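Local coordinates for DisA protein (Sorangium cellulosum, PDB 6CCA) that probably methylates carbon atoms of polyketide intermediates on the disorazol assembly line, forming gem-dimethyl groups, as a methyltransferase expected to use S-adenosylmethionine, at residues Asp106-Ile111 / Leu344-Gly349; Ser321-Leu326 / Ala407-Val412; Thr338-Phe343 / Glu362-Ser367. All coordinates share one frame; numbering follows the deposited sequence.

Contact 1. Residues Asp106-Ile111 / Leu344-Gly349; sequences DSLLAI and LTLSAG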
# COMPACT_ATOMS: atom_id res chain seq x y z
N ASP A 106 9.08 -19.08 -1.99
CA ASP A 106 8.64 -19.71 -0.75
C ASP A 106 7.24 -19.27 -0.35
O ASP A 106 6.44 -20.08 0.15
CB ASP A 106 9.56 -19.41 0.44
CG ASP A 106 11.03 -19.92 0.21
OD1 ASP A 106 11.28 -20.85 -0.60
OD2 ASP A 106 11.91 -19.29 0.83
N SER A 107 6.96 -17.96 -0.47
CA SER A 107 5.60 -17.50 -0.18
C SER A 107 4.52 -18.15 -1.09
O SER A 107 3.43 -18.52 -0.60
CB SER A 107 5.53 -15.95 -0.29
OG SER A 107 4.25 -15.54 0.14
N LEU A 108 4.83 -18.33 -2.35
CA LEU A 108 3.85 -18.92 -3.31
C LEU A 108 3.57 -20.39 -2.90
O LEU A 108 2.42 -20.83 -2.93
CB LEU A 108 4.35 -18.87 -4.74
CG LEU A 108 4.57 -17.45 -5.31
CD1 LEU A 108 5.14 -17.52 -6.72
CD2 LEU A 108 3.30 -16.57 -5.20
N LEU A 109 4.63 -21.13 -2.49
CA LEU A 109 4.40 -22.50 -1.97
C LEU A 109 3.49 -22.52 -0.77
O LEU A 109 2.55 -23.31 -0.67
CB LEU A 109 5.74 -23.19 -1.73
CG LEU A 109 6.60 -23.42 -2.97
CD1 LEU A 109 7.94 -24.06 -2.57
CD2 LEU A 109 5.86 -24.14 -4.11
N ALA A 110 3.69 -21.59 0.20
CA ALA A 110 2.82 -21.52 1.36
C ALA A 110 1.40 -21.11 1.03
O ALA A 110 0.46 -21.54 1.68
CB ALA A 110 3.38 -20.53 2.41
N ILE A 111 1.20 -20.24 0.02
CA ILE A 111 -0.17 -19.99 -0.47
C ILE A 111 -0.84 -21.29 -0.95
O ILE A 111 -1.99 -21.57 -0.57
CB ILE A 111 -0.20 -18.99 -1.66
CG1 ILE A 111 0.19 -17.61 -1.10
CG2 ILE A 111 -1.59 -18.98 -2.24
CD1 ILE A 111 0.28 -16.47 -2.10
N LEU A 344 -2.12 -9.20 -3.60
CA LEU A 344 -0.89 -8.42 -3.49
C LEU A 344 0.37 -9.25 -3.66
O LEU A 344 1.34 -8.83 -4.34
CB LEU A 344 -0.84 -7.69 -2.12
CG LEU A 344 -1.91 -6.59 -2.00
CD1 LEU A 344 -1.80 -6.03 -0.57
CD2 LEU A 344 -1.70 -5.47 -3.01
N THR A 345 0.42 -10.40 -2.98
CA THR A 345 1.60 -11.23 -3.13
C THR A 345 1.91 -11.52 -4.61
O THR A 345 3.05 -11.44 -5.04
CB THR A 345 1.49 -12.56 -2.35
OG1 THR A 345 1.35 -12.28 -0.93
CG2 THR A 345 2.74 -13.45 -2.62
N LEU A 346 0.89 -11.83 -5.37
CA LEU A 346 1.07 -12.20 -6.79
C LEU A 346 1.48 -11.03 -7.69
O LEU A 346 2.21 -11.25 -8.64
CB LEU A 346 -0.18 -12.82 -7.37
CG LEU A 346 -0.57 -14.16 -6.84
CD1 LEU A 346 -1.91 -14.61 -7.42
CD2 LEU A 346 0.55 -15.10 -7.19
N SER A 347 1.04 -9.81 -7.33
CA SER A 347 1.22 -8.60 -8.11
C SER A 347 2.31 -7.71 -7.56
O SER A 347 3.42 -7.69 -8.12
CB SER A 347 -0.06 -7.86 -8.33
OG SER A 347 -0.77 -7.45 -7.19
N ALA A 348 2.00 -7.04 -6.44
CA ALA A 348 2.98 -6.18 -5.72
C ALA A 348 4.21 -6.97 -5.29
O ALA A 348 5.32 -6.47 -5.28
CB ALA A 348 2.30 -5.52 -4.52
N GLY A 349 4.04 -8.28 -5.03
CA GLY A 349 5.19 -9.18 -4.70
C GLY A 349 6.29 -9.38 -5.71
O GLY A 349 7.37 -9.97 -5.42
O HOH W 1 3.54 -12.88 0.47
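The methyl CG2 of Thr345 is lodged against one side of helix 102-114, touching Ser107 and Leu108 on one turn and Ile111 on the next. Ile111 reaches toward it tip to tip, its CD1 3.9 Å from Thr345 CG2. Leu108 slides past in the opposite direction, with CD2 4.1 Å from the same methyl, and Ser107 OG lies 3.8 Å from Thr345 CG2. With chi1 at -62°, Thr345 turns CG2 anti to its own backbone N and keeps OG1 beside that N, which points the methyl at the helix and leaves the hydroxyl directed at a bridging water. The closest carbon-carbon approach is made one residue on, where the branches of Leu108 and Leu346 meet at an angle: Leu108 CD2 is 3.7 Å from Leu346 CD2. Helix 55-75 covers this tight half, Leu69 touching both Leu108 and Ile111, and Ser65 resting on Leu346.

The polar half is held more loosely. Here no direct hydrogen bond joins the segments; the water bridges the gap instead, 2.8 Å from Ser107 OG and 2.7 Å from Thr345 OG1. Both hydroxyls thereby gain a partner where they do not reach each other. Ser107 also packs on Trp366, placing the loop that carries this indole close to the water-bridged edge. With 160 Å² buried in all, this is a modest helix-helix contact, packed through methyls on one flank and bridged by a single ordered water on the other. It joins the helical N-terminal region to the short helix 342-346 that follows a central strand of the class I methyltransferase fold.

Contact 2. Residues Ser321-Leu326 / Ala407-Val412; sequences SIKRLL and AESDGV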
# COMPACT_ATOMS: atom_id res chain seq x y z
N SER A 321 12.47 9.74 10.89
CA SER A 321 12.76 10.85 9.98
C SER A 321 11.51 11.65 9.73
O SER A 321 11.57 12.86 9.59
CB SER A 321 13.29 10.42 8.61
OG SER A 321 14.49 9.79 8.76
N ILE A 322 10.37 10.95 9.64
CA ILE A 322 9.05 11.65 9.54
C ILE A 322 8.83 12.60 10.75
O ILE A 322 8.41 13.75 10.58
CB ILE A 322 7.93 10.63 9.39
CG1 ILE A 322 8.05 10.06 7.98
CG2 ILE A 322 6.56 11.25 9.56
CD1 ILE A 322 7.11 8.87 7.71
N LYS A 323 9.14 12.10 11.94
CA LYS A 323 9.06 12.91 13.17
C LYS A 323 9.98 14.12 13.16
O LYS A 323 9.61 15.15 13.66
CB LYS A 323 9.32 12.05 14.41
CG LYS A 323 8.19 11.12 14.69
CD LYS A 323 8.32 10.44 16.02
CE LYS A 323 7.74 11.26 17.16
NZ LYS A 323 8.24 10.70 18.44
N ARG A 324 11.12 14.02 12.51
CA ARG A 324 12.05 15.15 12.36
C ARG A 324 11.42 16.21 11.49
O ARG A 324 11.50 17.37 11.81
CB ARG A 324 13.38 14.68 11.74
CG ARG A 324 14.41 15.78 11.49
CD ARG A 324 15.83 15.21 11.36
NE ARG A 324 16.16 14.43 12.57
CZ ARG A 324 16.39 14.97 13.78
NH1 ARG A 324 16.35 16.30 13.96
NH2 ARG A 324 16.66 14.19 14.83
N LEU A 325 10.79 15.79 10.38
CA LEU A 325 10.16 16.69 9.44
C LEU A 325 8.87 17.33 9.99
O LEU A 325 8.53 18.46 9.66
CB LEU A 325 9.79 15.97 8.16
CG LEU A 325 10.99 15.55 7.31
CD1 LEU A 325 10.65 14.49 6.30
CD2 LEU A 325 11.60 16.78 6.61
N LEU A 326 8.12 16.55 10.78
CA LEU A 326 6.84 17.07 11.33
C LEU A 326 7.06 18.05 12.48
O LEU A 326 7.95 17.86 13.32
CB LEU A 326 6.04 15.90 11.91
CG LEU A 326 5.20 15.07 10.94
CD1 LEU A 326 4.60 13.89 11.69
CD2 LEU A 326 4.10 15.90 10.27
N ALA A 407 -1.95 9.53 13.22
CA ALA A 407 -1.09 9.53 14.39
C ALA A 407 -0.53 10.96 14.62
O ALA A 407 -0.26 11.67 13.65
CB ALA A 407 0.04 8.60 14.15
N GLU A 408 -0.41 11.34 15.89
CA GLU A 408 0.03 12.70 16.28
C GLU A 408 1.44 12.60 16.83
O GLU A 408 1.77 11.80 17.73
CB GLU A 408 -0.94 13.23 17.33
CG GLU A 408 -0.60 14.57 17.96
CD GLU A 408 -1.67 14.95 18.97
OE1 GLU A 408 -1.42 14.64 20.13
OE2 GLU A 408 -2.72 15.55 18.58
N SER A 409 2.30 13.42 16.28
CA SER A 409 3.69 13.36 16.69
C SER A 409 3.86 14.10 18.02
O SER A 409 3.31 15.16 18.19
CB SER A 409 4.58 14.07 15.69
OG SER A 409 5.91 13.97 16.15
N ASP A 410 4.66 13.53 18.91
CA ASP A 410 4.98 14.17 20.17
C ASP A 410 6.10 15.19 20.00
O ASP A 410 6.49 15.85 20.97
CB ASP A 410 5.37 13.13 21.22
CG ASP A 410 6.72 12.50 20.95
OD1 ASP A 410 7.27 12.73 19.85
OD2 ASP A 410 7.24 11.79 21.83
N GLY A 411 6.63 15.33 18.79
CA GLY A 411 7.71 16.29 18.56
C GLY A 411 9.11 15.85 18.97
O GLY A 411 10.05 16.67 18.90
N VAL A 412 9.27 14.58 19.34
CA VAL A 412 10.62 13.98 19.62
C VAL A 412 11.17 13.06 18.51
O VAL A 412 10.46 12.21 18.02
CB VAL A 412 10.63 13.18 20.90
CG1 VAL A 412 12.08 12.79 21.23
CG2 VAL A 412 9.98 13.96 22.03
O HOH W 2 7.51 15.84 15.18
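Lys323 reaches from helix 315-325 into the turn that ends strand 402-409, where an ST turn at Ser409 runs straight into an Asx turn at Asp410. Helix and strand both belong to the Rossmann-like class I methyltransferase fold: the helix leads into strand 330-337, which pairs antiparallel with 402-409. The ammonium is gripped by several acceptors. Lys323 NZ forms a salt bridge with Asp410 OD1 at 2.7 Å and donates to Val412 O, also at 2.7 Å, in the carbonyl plane and on a lone pair. A further bond to Glu382 O brings in the chain just before strand 384-385. A bend at chi3 (86°) swings the end of the lysine round to this group of acceptors, and Lys323 CE passes 3.4 Å from Ser409 OG.

The turn also satisfies its own amides through side chains. Ser409 OG, anti to its backbone N, accepts from Gly411 N at 3.1 Å. A water ties the same hydroxyl back to the helix end: it lies 2.6 Å from Ser409 OG and 2.7 Å from Lys323 O, bridging the two. Apolar contact is slight, essentially Leu326 CD1 against Ser409 CB, while Leu326 leans on Val303 of strand 300-306 and so reaches the central sheet.

The negative charge of Asp410 probably stabilises the lysine in its protonated form. Its OD1 is shared between two donors on opposite faces of the carboxylate: Lys323 NZ comes in 42° out of the plane, and Val412 N approaches from the other face, 2.8 Å from Asp410 OD1.

Contact 3. Residues Thr338-Phe343 / Glu362-Ser367; sequences TRVVHF and ERMKWS
Val340 and Met364 slide past each other in opposite directions, flank to flank, so that a methyl of the valine meets the root of the methionine while the methionine's far end runs back along the valine's own chain. Val340 CG2 comes to 3.5 Å from Met364 CB. Farther along, Met364 bends at chi3 (-68°) and lays CE against the peptide linking Thr338 to Arg339: CE is 3.5 Å from Thr338 O and 3.7 Å from Arg339 N, van der Waals contacts over one face of the flat amide.

The same valine methyl is also met by Ser367, whose OG lies 3.5 Å from Val340 CG2. Val340 is the centre of an inverse gamma turn, and its side chain points toward the other segment. With chi1 at -169°, CG2 is set beside its backbone N, facing methionine and serine, while CG1 rests on Ser367 CB at 3.9 Å.

On the opposing segment a type II beta turn runs from Met364 to Ser367 and brings these two partners together. Ser367 OG donates to Met364 O at 2.8 Å from well above the carbonyl plane, and it is also hydrogen-bonded to Leu369 N. At the turn's corners Lys365 sets its CE 3.7 Å above one face of the Trp366 indole, toward the rim.

Around this partly buried contact, Thr338 is fixed by Ser400 and Ile401 beside the end of strand 330-337, and Glu62 of helix 55-75 bonds to His342 N at the start of helix 342-346. Met364 touches Met374 of helix 372-381, and Trp366 packs on helix 102-114.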
# COMPACT_ATOMS: atom_id res chain seq x y z
N THR A 338 -3.43 -3.68 5.01
CA THR A 338 -3.25 -4.22 6.34
C THR A 338 -3.47 -5.74 6.50
O THR A 338 -3.62 -6.22 7.64
CB THR A 338 -4.17 -3.44 7.30
OG1 THR A 338 -5.50 -3.34 6.78
CG2 THR A 338 -3.65 -2.01 7.46
N ARG A 339 -3.48 -6.47 5.39
CA ARG A 339 -3.57 -7.92 5.35
C ARG A 339 -2.74 -8.33 4.14
O ARG A 339 -2.73 -7.63 3.11
CB ARG A 339 -5.04 -8.32 5.27
CG ARG A 339 -5.26 -9.83 5.20
CD ARG A 339 -6.75 -10.27 5.06
NE ARG A 339 -7.43 -10.07 6.33
CZ ARG A 339 -7.19 -10.79 7.43
NH1 ARG A 339 -6.34 -11.81 7.41
NH2 ARG A 339 -7.82 -10.52 8.55
N VAL A 340 -1.97 -9.43 4.27
CA VAL A 340 -1.11 -9.89 3.21
C VAL A 340 -2.01 -10.70 2.23
O VAL A 340 -1.87 -11.91 2.10
CB VAL A 340 0.00 -10.82 3.68
CG1 VAL A 340 0.97 -11.00 2.54
CG2 VAL A 340 0.82 -10.20 4.82
N VAL A 341 -2.94 -10.06 1.59
CA VAL A 341 -3.81 -10.76 0.60
C VAL A 341 -3.02 -11.33 -0.60
O VAL A 341 -2.00 -10.77 -1.06
CB VAL A 341 -4.97 -9.83 0.14
CG1 VAL A 341 -5.82 -9.48 1.35
CG2 VAL A 341 -4.47 -8.56 -0.53
N HIS A 342 -3.53 -12.47 -1.14
CA HIS A 342 -2.84 -13.18 -2.21
C HIS A 342 -2.75 -12.31 -3.46
O HIS A 342 -1.77 -12.34 -4.21
CB HIS A 342 -3.57 -14.46 -2.53
CG HIS A 342 -3.68 -15.41 -1.38
ND1 HIS A 342 -2.72 -15.50 -0.39
CD2 HIS A 342 -4.62 -16.34 -1.09
CE1 HIS A 342 -3.10 -16.40 0.50
NE2 HIS A 342 -4.24 -16.93 0.09
N PHE A 343 -3.75 -11.47 -3.65
CA PHE A 343 -3.74 -10.53 -4.75
C PHE A 343 -2.50 -9.71 -4.76
O PHE A 343 -1.89 -9.44 -5.79
CB PHE A 343 -4.96 -9.58 -4.69
CG PHE A 343 -4.77 -8.36 -5.57
CD1 PHE A 343 -4.88 -8.48 -6.96
CD2 PHE A 343 -4.36 -7.15 -5.05
CE1 PHE A 343 -4.65 -7.40 -7.84
CE2 PHE A 343 -4.08 -6.06 -5.88
CZ PHE A 343 -4.25 -6.17 -7.29
N GLU A 362 9.15 -6.82 12.32
CA GLU A 362 8.14 -5.74 12.49
C GLU A 362 6.96 -5.91 11.51
O GLU A 362 5.98 -5.18 11.63
CB GLU A 362 8.73 -4.39 12.19
CG GLU A 362 9.89 -3.99 13.09
CD GLU A 362 9.58 -3.95 14.55
OE1 GLU A 362 8.40 -3.90 14.99
OE2 GLU A 362 10.57 -3.92 15.30
N ARG A 363 7.08 -6.84 10.57
CA ARG A 363 6.12 -6.94 9.42
C ARG A 363 5.32 -8.21 9.47
O ARG A 363 5.69 -9.16 10.17
CB ARG A 363 6.88 -6.90 8.10
CG ARG A 363 8.01 -5.91 7.95
CD ARG A 363 7.65 -4.45 7.97
NE ARG A 363 8.85 -3.65 7.73
CZ ARG A 363 9.03 -2.80 6.73
NH1 ARG A 363 8.06 -2.51 5.86
NH2 ARG A 363 10.16 -2.14 6.65
N MET A 364 4.21 -8.28 8.73
CA MET A 364 3.52 -9.55 8.52
C MET A 364 4.36 -10.43 7.61
O MET A 364 5.07 -9.98 6.76
CB MET A 364 2.09 -9.35 8.01
CG MET A 364 1.19 -8.67 9.04
SD MET A 364 -0.52 -8.45 8.49
CE MET A 364 -0.30 -7.25 7.20
N LYS A 365 4.27 -11.73 7.78
CA LYS A 365 5.20 -12.64 7.13
C LYS A 365 5.13 -12.55 5.61
O LYS A 365 4.04 -12.39 5.08
CB LYS A 365 4.83 -14.06 7.51
CG LYS A 365 5.98 -15.04 7.27
CD LYS A 365 5.54 -16.42 7.71
CE LYS A 365 6.66 -17.38 7.42
NZ LYS A 365 6.14 -18.71 7.78
N TRP A 366 6.28 -12.54 4.96
CA TRP A 366 6.41 -12.47 3.52
C TRP A 366 5.81 -11.24 2.91
O TRP A 366 5.23 -11.29 1.81
CB TRP A 366 5.81 -13.70 2.89
CG TRP A 366 6.78 -14.92 3.00
CD1 TRP A 366 8.16 -14.97 2.75
CD2 TRP A 366 6.39 -16.22 3.36
NE1 TRP A 366 8.62 -16.26 2.94
CE2 TRP A 366 7.56 -17.05 3.30
CE3 TRP A 366 5.20 -16.76 3.76
CZ2 TRP A 366 7.51 -18.40 3.60
CZ3 TRP A 366 5.15 -18.08 4.06
CH2 TRP A 366 6.31 -18.90 3.97
N SER A 367 6.07 -10.12 3.59
CA SER A 367 5.46 -8.88 3.24
C SER A 367 6.15 -7.71 3.92
O SER A 367 6.80 -7.88 4.94
CB SER A 367 4.01 -8.91 3.65
OG SER A 367 3.76 -8.31 4.91

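In the fold
Contacts 1 and 3 form one continuous region, with centres 9 Å apart and both drawing on helix 342-346. They touch directly: Ala110 CB lies 3.4 Å from Trp366 CZ3, and Thr345 OG1 is 3.7 Å from Val340 CG1. Contact 2 stands apart, on the opposite side of the chain's centre from contact 1, its own centre 34 Å from that of contact 1 and 26 Å from that of contact 3. Contact 3 is nested in the loop that contact 2 closes. None of them includes the glycine-rich loop after strand 226-231, which in related methyltransferases binds S-adenosylmethionine; contact 1 joins the catalytic fold to the helical N-terminal region, with contact 3 beside that junction.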